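PDB 3L76: aspartokinase from Synechocystis, which probably catalyses the ATP-dependent phosphorylation of the beta-carboxyl group of aspartate, and binds lysine and threonine in its ACT domains. Local coordinates for residues Ile4-Gly9 with Glu172-Val177; Ala274-Pro279 with Glu346-Val351; Ala469-Asp474 with Ser503-Ile508. All blocks are in the same frame, centred on the assembly; numbering follows the deposited sequence. Where two conformers were deposited one is given.

Contact 1 of 3, residues Ile4-Gly9 with Glu172-Val177; sequences IVQKFG and EIYTDV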
loop_
_atom_site.group_PDB
_atom_site.type_symbol
_atom_site.label_atom_id
_atom_site.label_comp_id
_atom_site.label_asym_id
_atom_site.label_seq_id
_atom_site.Cartn_x
_atom_site.Cartn_y
_atom_site.Cartn_z
ATOM N N ILE A 4 18.247 18.882 9.722
ATOM C CA ILE A 4 17.524 18.234 10.805
ATOM C C ILE A 4 16.663 17.096 10.269
ATOM O O ILE A 4 15.880 17.298 9.343
ATOM C CB ILE A 4 16.584 19.241 11.502
ATOM C CG1 ILE A 4 17.360 20.455 12.006
ATOM C CG2 ILE A 4 15.822 18.589 12.636
ATOM C CD1 ILE A 4 16.468 21.553 12.542
ATOM N N VAL A 5 16.804 15.903 10.846
ATOM C CA VAL A 5 15.880 14.817 10.548
ATOM C C VAL A 5 14.820 14.761 11.637
ATOM O O VAL A 5 15.150 14.600 12.810
ATOM C CB VAL A 5 16.577 13.460 10.500
ATOM C CG1 VAL A 5 15.563 12.357 10.152
ATOM C CG2 VAL A 5 17.750 13.470 9.513
ATOM N N GLN A 6 13.555 14.907 11.257
ATOM C CA GLN A 6 12.456 14.786 12.214
ATOM C C GLN A 6 11.627 13.526 11.953
ATOM O O GLN A 6 11.461 13.106 10.811
ATOM C CB GLN A 6 11.553 16.021 12.177
ATOM C CG GLN A 6 12.257 17.341 12.464
ATOM C CD GLN A 6 11.293 18.518 12.505
ATOM O OE1 GLN A 6 10.119 18.390 12.152
ATOM N NE2 GLN A 6 11.789 19.670 12.936
ATOM N N LYS A 7 11.123 12.917 13.020
ATOM C CA LYS A 7 10.249 11.757 12.894
ATOM C C LYS A 7 9.003 11.989 13.720
ATOM O O LYS A 7 9.072 12.561 14.803
ATOM C CB LYS A 7 10.947 10.457 13.319
ATOM C CG LYS A 7 10.318 9.783 14.535
ATOM C CD LYS A 7 9.497 8.534 14.184
ATOM C CE LYS A 7 8.817 7.989 15.441
ATOM N NZ LYS A 7 8.159 6.665 15.271
ATOM N N PHE A 8 7.864 11.560 13.187
ATOM C CA PHE A 8 6.582 11.724 13.854
ATOM C C PHE A 8 5.870 10.389 13.940
ATOM O O PHE A 8 5.674 9.711 12.928
ATOM C CB PHE A 8 5.713 12.731 13.102
ATOM C CG PHE A 8 6.254 14.136 13.124
ATOM C CD1 PHE A 8 7.123 14.578 12.135
ATOM C CD2 PHE A 8 5.898 15.014 14.136
ATOM C CE1 PHE A 8 7.617 15.881 12.150
ATOM C CE2 PHE A 8 6.393 16.314 14.164
ATOM C CZ PHE A 8 7.249 16.752 13.173
ATOM N N GLY A 9 5.487 10.015 15.156
ATOM C CA GLY A 9 4.827 8.746 15.390
ATOM C C GLY A 9 3.358 8.740 15.016
ATOM O O GLY A 9 2.798 9.770 14.640
ATOM N N GLU A 172 15.334 14.510 15.738
ATOM C CA GLU A 172 14.278 14.714 16.725
ATOM C C GLU A 172 13.163 13.696 16.568
ATOM O O GLU A 172 12.648 13.519 15.468
ATOM C CB GLU A 172 13.701 16.115 16.577
ATOM C CG GLU A 172 14.749 17.208 16.475
ATOM C CD GLU A 172 14.140 18.599 16.392
ATOM O OE1 GLU A 172 13.633 19.101 17.412
ATOM O OE2 GLU A 172 14.178 19.201 15.307
ATOM N N ILE A 173 12.799 13.027 17.663
ATOM C CA ILE A 173 11.701 12.060 17.654
ATOM C C ILE A 173 10.482 12.664 18.324
ATOM O O ILE A 173 10.492 12.908 19.530
ATOM C CB ILE A 173 12.049 10.770 18.415
ATOM C CG1 ILE A 173 13.396 10.208 17.954
ATOM C CG2 ILE A 173 10.934 9.743 18.245
ATOM C CD1 ILE A 173 13.366 9.573 16.593
ATOM N N TYR A 174 9.428 12.894 17.547
ATOM C CA TYR A 174 8.215 13.510 18.074
ATOM C C TYR A 174 7.168 12.477 18.443
ATOM O O TYR A 174 6.982 11.480 17.744
ATOM C CB TYR A 174 7.647 14.537 17.088
ATOM C CG TYR A 174 8.515 15.760 16.957
ATOM C CD1 TYR A 174 9.556 15.799 16.041
ATOM C CD2 TYR A 174 8.314 16.868 17.767
ATOM C CE1 TYR A 174 10.360 16.917 15.915
ATOM C CE2 TYR A 174 9.119 17.995 17.653
ATOM C CZ TYR A 174 10.137 18.011 16.720
ATOM O OH TYR A 174 10.946 19.111 16.596
ATOM N N THR A 175 6.484 12.732 19.553
ATOM C CA THR A 175 5.570 11.760 20.126
ATOM C C THR A 175 4.593 12.438 21.077
ATOM O O THR A 175 4.692 13.641 21.315
ATOM C CB THR A 175 6.346 10.668 20.874
ATOM O OG1 THR A 175 5.423 9.804 21.542
ATOM C CG2 THR A 175 7.300 11.294 21.891
ATOM N N ASP A 176 3.640 11.671 21.602
ATOM C CA ASP A 176 2.671 12.193 22.567
ATOM C C ASP A 176 3.178 12.061 23.997
ATOM O O ASP A 176 2.520 11.476 24.843
ATOM C CB ASP A 176 1.301 11.521 22.409
ATOM C CG ASP A 176 1.378 9.997 22.385
ATOM O OD1 ASP A 176 2.477 9.433 22.209
ATOM O OD2 ASP A 176 0.319 9.356 22.532
ATOM N N VAL A 177 4.356 12.619 24.244
ATOM C CA VAL A 177 5.025 12.538 25.533
ATOM C C VAL A 177 6.125 13.591 25.539
ATOM O O VAL A 177 6.840 13.745 24.549
ATOM C CB VAL A 177 5.641 11.139 25.756
ATOM C CG1 VAL A 177 6.993 11.245 26.432
ATOM C CG2 VAL A 177 4.694 10.258 26.547
#

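Contact 2 of 3, residues Ala274-Pro279 with Glu346-Val351; sequences ALLRVP and EAEIIV. With SO4 (sulfate ion), chain G.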
loop_
_atom_site.group_PDB
_atom_site.type_symbol
_atom_site.label_atom_id
_atom_site.label_comp_id
_atom_site.label_asym_id
_atom_site.label_seq_id
_atom_site.Cartn_x
_atom_site.Cartn_y
_atom_site.Cartn_z
ATOM N N ALA A 274 34.687 -12.130 47.927
ATOM C CA ALA A 274 33.376 -12.658 48.277
ATOM C C ALA A 274 33.258 -12.846 49.793
ATOM O O ALA A 274 34.192 -13.318 50.453
ATOM C CB ALA A 274 33.114 -13.983 47.535
ATOM N N LEU A 275 32.119 -12.429 50.334
ATOM C CA LEU A 275 31.719 -12.770 51.692
ATOM C C LEU A 275 30.747 -13.937 51.642
ATOM O O LEU A 275 29.654 -13.807 51.109
ATOM C CB LEU A 275 31.030 -11.587 52.355
ATOM C CG LEU A 275 31.768 -11.015 53.561
ATOM C CD1 LEU A 275 30.909 -9.964 54.232
ATOM C CD2 LEU A 275 32.143 -12.130 54.543
ATOM N N LEU A 276 31.156 -15.074 52.192
ATOM C CA LEU A 276 30.356 -16.294 52.155
ATOM C C LEU A 276 29.496 -16.468 53.402
ATOM O O LEU A 276 29.904 -16.095 54.504
ATOM C CB LEU A 276 31.284 -17.501 52.042
ATOM C CG LEU A 276 32.266 -17.522 50.882
ATOM C CD1 LEU A 276 33.216 -18.685 51.049
ATOM C CD2 LEU A 276 31.523 -17.591 49.547
ATOM N N ARG A 277 28.316 -17.048 53.213
ATOM C CA ARG A 277 27.458 -17.485 54.315
ATOM C C ARG A 277 27.172 -16.381 55.322
ATOM O O ARG A 277 27.320 -16.565 56.533
ATOM C CB ARG A 277 28.072 -18.690 55.030
ATOM C CG ARG A 277 27.064 -19.497 55.826
ATOM C CD ARG A 277 27.622 -20.852 56.174
ATOM N NE ARG A 277 26.601 -21.740 56.709
ATOM C CZ ARG A 277 26.870 -22.873 57.340
ATOM N NH1 ARG A 277 28.128 -23.255 57.528
ATOM N NH2 ARG A 277 25.885 -23.625 57.785
ATOM N N VAL A 278 26.775 -15.231 54.811
ATOM C CA VAL A 278 26.393 -14.108 55.645
ATOM C C VAL A 278 24.888 -14.274 55.928
ATOM O O VAL A 278 24.204 -15.009 55.219
ATOM C CB VAL A 278 26.739 -12.777 54.904
ATOM C CG1 VAL A 278 25.567 -12.302 54.076
ATOM C CG2 VAL A 278 27.169 -11.710 55.867
ATOM N N PRO A 279 24.367 -13.621 56.982
ATOM C CA PRO A 279 22.934 -13.781 57.288
ATOM C C PRO A 279 22.026 -13.174 56.216
ATOM O O PRO A 279 22.296 -12.077 55.716
ATOM C CB PRO A 279 22.763 -13.023 58.621
ATOM C CG PRO A 279 24.137 -12.953 59.211
ATOM C CD PRO A 279 25.081 -12.878 58.039
ATOM N N GLU A 346 30.458 -18.624 59.652
ATOM C CA GLU A 346 29.707 -17.409 59.369
ATOM C C GLU A 346 30.572 -16.328 58.748
ATOM O O GLU A 346 31.662 -16.047 59.232
ATOM C CB GLU A 346 29.098 -16.849 60.653
ATOM C CG GLU A 346 28.209 -17.818 61.357
ATOM C CD GLU A 346 27.599 -17.241 62.616
ATOM O OE1 GLU A 346 27.189 -18.046 63.473
ATOM O OE2 GLU A 346 27.533 -16.001 62.758
ATOM N N ALA A 347 30.071 -15.712 57.684
ATOM C CA ALA A 347 30.718 -14.547 57.101
ATOM C C ALA A 347 32.237 -14.711 56.951
ATOM O O ALA A 347 33.006 -14.062 57.649
ATOM C CB ALA A 347 30.398 -13.329 57.937
ATOM N N GLU A 348 32.652 -15.579 56.037
ATOM C CA GLU A 348 34.056 -15.890 55.787
ATOM C C GLU A 348 34.443 -15.246 54.461
ATOM O O GLU A 348 33.631 -15.191 53.537
ATOM C CB GLU A 348 34.238 -17.411 55.749
ATOM C CG GLU A 348 35.435 -17.926 54.963
ATOM C CD GLU A 348 35.285 -19.393 54.575
ATOM O OE1 GLU A 348 36.258 -19.959 54.027
ATOM O OE2 GLU A 348 34.196 -19.970 54.814
ATOM N N ILE A 349 35.670 -14.749 54.367
ATOM C CA ILE A 349 36.094 -14.005 53.192
ATOM C C ILE A 349 37.008 -14.833 52.282
ATOM O O ILE A 349 37.898 -15.540 52.764
ATOM C CB ILE A 349 36.764 -12.676 53.599
ATOM C CG1 ILE A 349 35.790 -11.831 54.421
ATOM C CG2 ILE A 349 37.243 -11.902 52.380
ATOM C CD1 ILE A 349 35.650 -12.301 55.869
ATOM N N ILE A 350 36.762 -14.761 50.967
ATOM C CA ILE A 350 37.657 -15.365 49.986
ATOM C C ILE A 350 37.977 -14.339 48.921
ATOM O O ILE A 350 37.313 -13.305 48.814
ATOM C CB ILE A 350 37.093 -16.642 49.348
ATOM C CG1 ILE A 350 35.965 -16.291 48.364
ATOM C CG2 ILE A 350 36.678 -17.637 50.433
ATOM C CD1 ILE A 350 35.075 -17.456 47.985
ATOM N N VAL A 351 38.991 -14.639 48.125
ATOM C CA VAL A 351 39.575 -13.651 47.251
ATOM C C VAL A 351 40.077 -14.415 46.036
ATOM O O VAL A 351 40.528 -15.546 46.171
ATOM C CB VAL A 351 40.696 -12.906 48.029
ATOM C CG1 VAL A 351 42.042 -13.576 47.822
ATOM C CG2 VAL A 351 40.733 -11.480 47.658
HETATM S S SO4 G . 22.763 -21.639 56.932
HETATM O O1 SO4 G . 22.661 -22.110 55.584
HETATM O O2 SO4 G . 23.388 -20.355 57.158
HETATM O O3 SO4 G . 21.392 -21.513 57.375
HETATM O O4 SO4 G . 23.614 -22.557 57.623
#

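Contact 3 of 3, residues Ala469-Asp474 with Ser503-Ile508; sequences ANISVD and SQAEAI. With LYS (lysine), chain F.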
loop_
_atom_site.group_PDB
_atom_site.type_symbol
_atom_site.label_atom_id
_atom_site.label_comp_id
_atom_site.label_asym_id
_atom_site.label_seq_id
_atom_site.Cartn_x
_atom_site.Cartn_y
_atom_site.Cartn_z
ATOM N N ALA A 469 12.366 -23.021 22.965
ATOM C CA ALA A 469 10.932 -22.938 23.211
ATOM C C ALA A 469 10.457 -21.489 23.140
ATOM O O ALA A 469 9.342 -21.169 23.529
ATOM C CB ALA A 469 10.581 -23.553 24.590
ATOM N N ASN A 470 11.324 -20.607 22.673
ATOM C CA ASN A 470 10.948 -19.219 22.457
ATOM C C ASN A 470 10.719 -18.429 23.737
ATOM O O ASN A 470 10.142 -17.343 23.712
ATOM C CB ASN A 470 9.711 -19.140 21.568
ATOM C CG ASN A 470 9.909 -18.236 20.382
ATOM O OD1 ASN A 470 10.601 -17.223 20.468
ATOM N ND2 ASN A 470 9.302 -18.597 19.258
ATOM N N ILE A 471 11.170 -18.967 24.858
ATOM C CA ILE A 471 11.110 -18.214 26.095
ATOM C C ILE A 471 12.318 -17.284 26.221
ATOM O O ILE A 471 13.465 -17.718 26.191
ATOM C CB ILE A 471 11.049 -19.134 27.314
ATOM C CG1 ILE A 471 9.808 -20.030 27.240
ATOM C CG2 ILE A 471 11.077 -18.304 28.597
ATOM C CD1 ILE A 471 9.810 -21.166 28.253
ATOM N N SER A 472 12.045 -15.998 26.352
ATOM C CA SER A 472 13.085 -15.006 26.528
ATOM C C SER A 472 13.357 -14.847 28.012
ATOM O O SER A 472 12.429 -14.828 28.817
ATOM C CB SER A 472 12.650 -13.662 25.924
ATOM O OG SER A 472 13.474 -12.599 26.376
ATOM N N VAL A 473 14.630 -14.718 28.370
ATOM C CA VAL A 473 15.024 -14.594 29.767
ATOM C C VAL A 473 15.441 -13.162 30.096
ATOM O O VAL A 473 16.136 -12.522 29.317
ATOM C CB VAL A 473 16.220 -15.520 30.058
ATOM C CG1 VAL A 473 16.777 -15.350 31.465
ATOM C CG2 VAL A 473 15.978 -16.963 29.613
ATOM N N ASP A 474 15.040 -12.677 31.267
ATOM C CA ASP A 474 15.279 -11.288 31.652
ATOM C C ASP A 474 16.547 -11.094 32.479
ATOM O O ASP A 474 17.241 -10.091 32.327
ATOM C CB ASP A 474 14.087 -10.737 32.429
ATOM C CG ASP A 474 14.298 -9.302 32.893
ATOM O OD1 ASP A 474 14.539 -8.420 32.045
ATOM O OD2 ASP A 474 14.205 -9.051 34.110
ATOM N N SER A 503 5.740 -21.757 34.269
ATOM C CA SER A 503 5.441 -23.176 34.223
ATOM C C SER A 503 6.162 -23.904 33.103
ATOM O O SER A 503 6.804 -24.917 33.346
ATOM C CB SER A 503 3.933 -23.389 34.103
ATOM O OG SER A 503 3.277 -22.891 35.253
ATOM N N GLN A 504 6.049 -23.405 31.876
ATOM C CA GLN A 504 6.714 -24.061 30.759
ATOM C C GLN A 504 8.225 -24.134 30.980
ATOM O O GLN A 504 8.857 -25.142 30.679
ATOM C CB GLN A 504 6.392 -23.372 29.444
ATOM C CG GLN A 504 6.788 -24.191 28.219
ATOM C CD GLN A 504 6.764 -23.379 26.929
ATOM O OE1 GLN A 504 6.402 -22.201 26.922
ATOM N NE2 GLN A 504 7.160 -24.007 25.835
ATOM N N ALA A 505 8.801 -23.070 31.524
ATOM C CA ALA A 505 10.221 -23.069 31.839
ATOM C C ALA A 505 10.590 -24.196 32.802
ATOM O O ALA A 505 11.506 -24.976 32.543
ATOM C CB ALA A 505 10.635 -21.725 32.403
ATOM N N GLU A 506 9.879 -24.276 33.920
ATOM C CA GLU A 506 10.113 -25.337 34.895
ATOM C C GLU A 506 9.983 -26.704 34.233
ATOM O O GLU A 506 10.815 -27.592 34.410
ATOM C CB GLU A 506 9.123 -25.207 36.043
ATOM C CG GLU A 506 9.197 -26.317 37.058
ATOM C CD GLU A 506 8.220 -26.122 38.209
ATOM O OE1 GLU A 506 8.584 -26.458 39.355
ATOM O OE2 GLU A 506 7.093 -25.634 37.971
ATOM N N ALA A 507 8.937 -26.846 33.439
ATOM C CA ALA A 507 8.643 -28.083 32.742
ATOM C C ALA A 507 9.731 -28.489 31.760
ATOM O O ALA A 507 9.958 -29.675 31.543
ATOM C CB ALA A 507 7.308 -27.972 32.033
ATOM N N ILE A 508 10.383 -27.506 31.143
ATOM C CA ILE A 508 11.466 -27.775 30.200
ATOM C C ILE A 508 12.738 -28.243 30.926
ATOM O O ILE A 508 13.415 -29.167 30.495
ATOM C CB ILE A 508 11.780 -26.532 29.358
ATOM C CG1 ILE A 508 10.554 -26.128 28.543
ATOM C CG2 ILE A 508 13.003 -26.767 28.454
ATOM C CD1 ILE A 508 10.612 -24.723 27.998
HETATM N N LYS F . 16.425 -11.763 26.744
HETATM C CA LYS F . 17.722 -12.397 26.477
HETATM C C LYS F . 17.640 -13.908 26.305
HETATM O O LYS F . 16.640 -14.529 26.736
HETATM C CB LYS F . 18.737 -12.038 27.576
HETATM C CG LYS F . 19.088 -10.554 27.628
HETATM C CD LYS F . 19.734 -10.144 28.942
HETATM C CE LYS F . 18.689 -9.838 29.996
HETATM N NZ LYS F . 18.756 -8.426 30.478
HETATM O OXT LYS F . 18.583 -14.505 25.726
#

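Contact 1 of 3, residues Ile4-Gly9 with Glu172-Val177
Gln6, Lys7 and Phe8 pair in parallel with Glu172, Ile173 and Tyr174 in the mainly parallel sheet of the amino acid kinase domain, where Lys7 begins the KFGG signature of aspartokinases. Four backbone bonds join the strands. Glu172 N donates to Val5 O, Lys7 N to Glu172 O at 2.9 Å, and Tyr174 N to Lys7 O at 2.8 Å; Gly9 N closes the ladder weakly on Tyr174 O. On one face the Phe8 and Tyr174 rings lie nearly parallel, planes 13° apart, but slid so far that they barely overlap, with centroids 4.7 Å apart. First torsions of -66° and -69° set both CG atoms anti to their carbonyl carbons, which keeps the rings side by side and brings Tyr174 CD1 over the rim of the Phe8 face. Helix 16-31 covers this layer. On the other face, towards helix 154-166, Lys7 CG rests 3.7 Å from Ile173 CD1, while Lys7 NZ bonds to Ser41 OG. Back on the face of Phe8 and Tyr174, Glu172 runs alongside Gln6, its carboxylate almost perpendicular to the amide. A weak bond of 3.4 Å links Gln6 NE2 to Glu172 OE2, and Tyr174 OH donates weakly to Glu172 OE1 at 2.8 Å. This buried carboxylate lies by an amide and a phenol, with the Arg231 guanidinium farther off, surroundings that would be consistent with a negative charge.

Contact 2 of 3, residues Ala274-Pro279 with Glu346-Val351
Leu275 and Ala347 meet on the closely packed side of this antiparallel strand pair. Leu275 CD2 lies over the Ala347 backbone, 3.5 Å from Ala347 C, and is 4.0 Å from Ala347 CB, which Val278 CG2 touches from farther along the chain. Ile349 is modelled in two conformers, one of which lies alongside Leu275. The backbones hold this layer in register. Ala274 and Ile350 exchange two bonds of 3.0 Å, Ala274 N to Ile350 O and Ile350 N to Ala274 O, and Leu276 N gives an almost straight bond of 2.8 Å to Glu348 O (177°). Ala347 and Glu348 both face Leu276, a G1 beta bulge that puts Ala347 at a positive phi of 45°. Beyond it, Ala347 N reaches Arg277 O from well above the carbonyl plane. The face bearing Ala274, Leu276, Glu348 and Ile350 is more open to solvent, although its side chains still touch. There Leu276 and Ile350 cross at about a right angle, CD1 of Leu276 3.7 Å from CG2 of Ile350, and the exposed Glu348 stretches out beside Leu276. At the corner, the extended Arg277 carries its guanidinium edge to a sulfate, probably from the crystallisation liquor and also bound by Ser311 OG and Asn310 N; Arg277 NE bonds weakly to sulfate O4, which NH2 approaches too closely to be taken literally. Strand 311-318 flanks 274-279 on its other edge, with Arg277 and Val278 forming a second G1 bulge against Asn312. Helices 284-294 and 323-333 cover the Leu275 face, while Pro279 touches a bound threonine.

Contact 3 of 3, residues Ala469-Asp474 with Ser503-Ile508
Ile471 and Ile508 meet tip to tip, their CD1 atoms 3.7 Å apart, at the centre of a small apolar contact between a loop and helix 499-512. Ala469 CB sits beside them, 3.6 Å from Ile508 CD1. Gln504 borders the patch. With CG anti to the backbone N (chi1 -167°) and the chain extended, the Gln504 amide reaches across to the loop, OE1 3.8 Å from Ile471 CD1 and NE2 3.7 Å from Ala469 CB. These are van der Waals contacts, and Ala505 CB adds a more distant one to Ile471 CD1. One step out, a Schellman motif ends helix 458-468. Asn470, at positive phi, is its C-prime residue, and Ile471 N returns to Leu466 O; this reversal turns Ile471 towards helix 499-512, whose Ile508 also packs on Ala465 and Leu466 of helix 458-468. Further along the loop the backbone turns to a bound lysine. Val473 N donates to the ligand's O atom at 2.6 Å. The alpha-amino N of the lysine donates to Val473 O at 2.7 Å, and also to Ser472 OG. Ala372 N and Ser392 O, from another ACT domain, add further hydrogen bonds to the ligand, while Asp474 forms a salt bridge with Lys529. A helix-ending loop packed on the second helix of its ACT domain, and offering backbone groups to an amino acid held between two such domains, is characteristic of ACT effector sites.

Contact 1 is the buried one, inside the amino acid kinase domain; contacts 2 and 3 are partly buried and belong to the ACT-domain part of the chain. Contacts 1 and 2 both join neighbouring strands through backbone bonds, parallel in the first and antiparallel with a bulge in the second, whereas contact 3 sets a loop against a helix by van der Waals contacts, mostly apolar, with a glutamine amide at the border. Polar side chains also differ with place: a buried carboxylate with weak polar partners from the protein in contact 1, an arginine meeting sulfate in contact 2. Residues 274-279 and 469-474 each lead to a bound amino acid, threonine and lysine respectively.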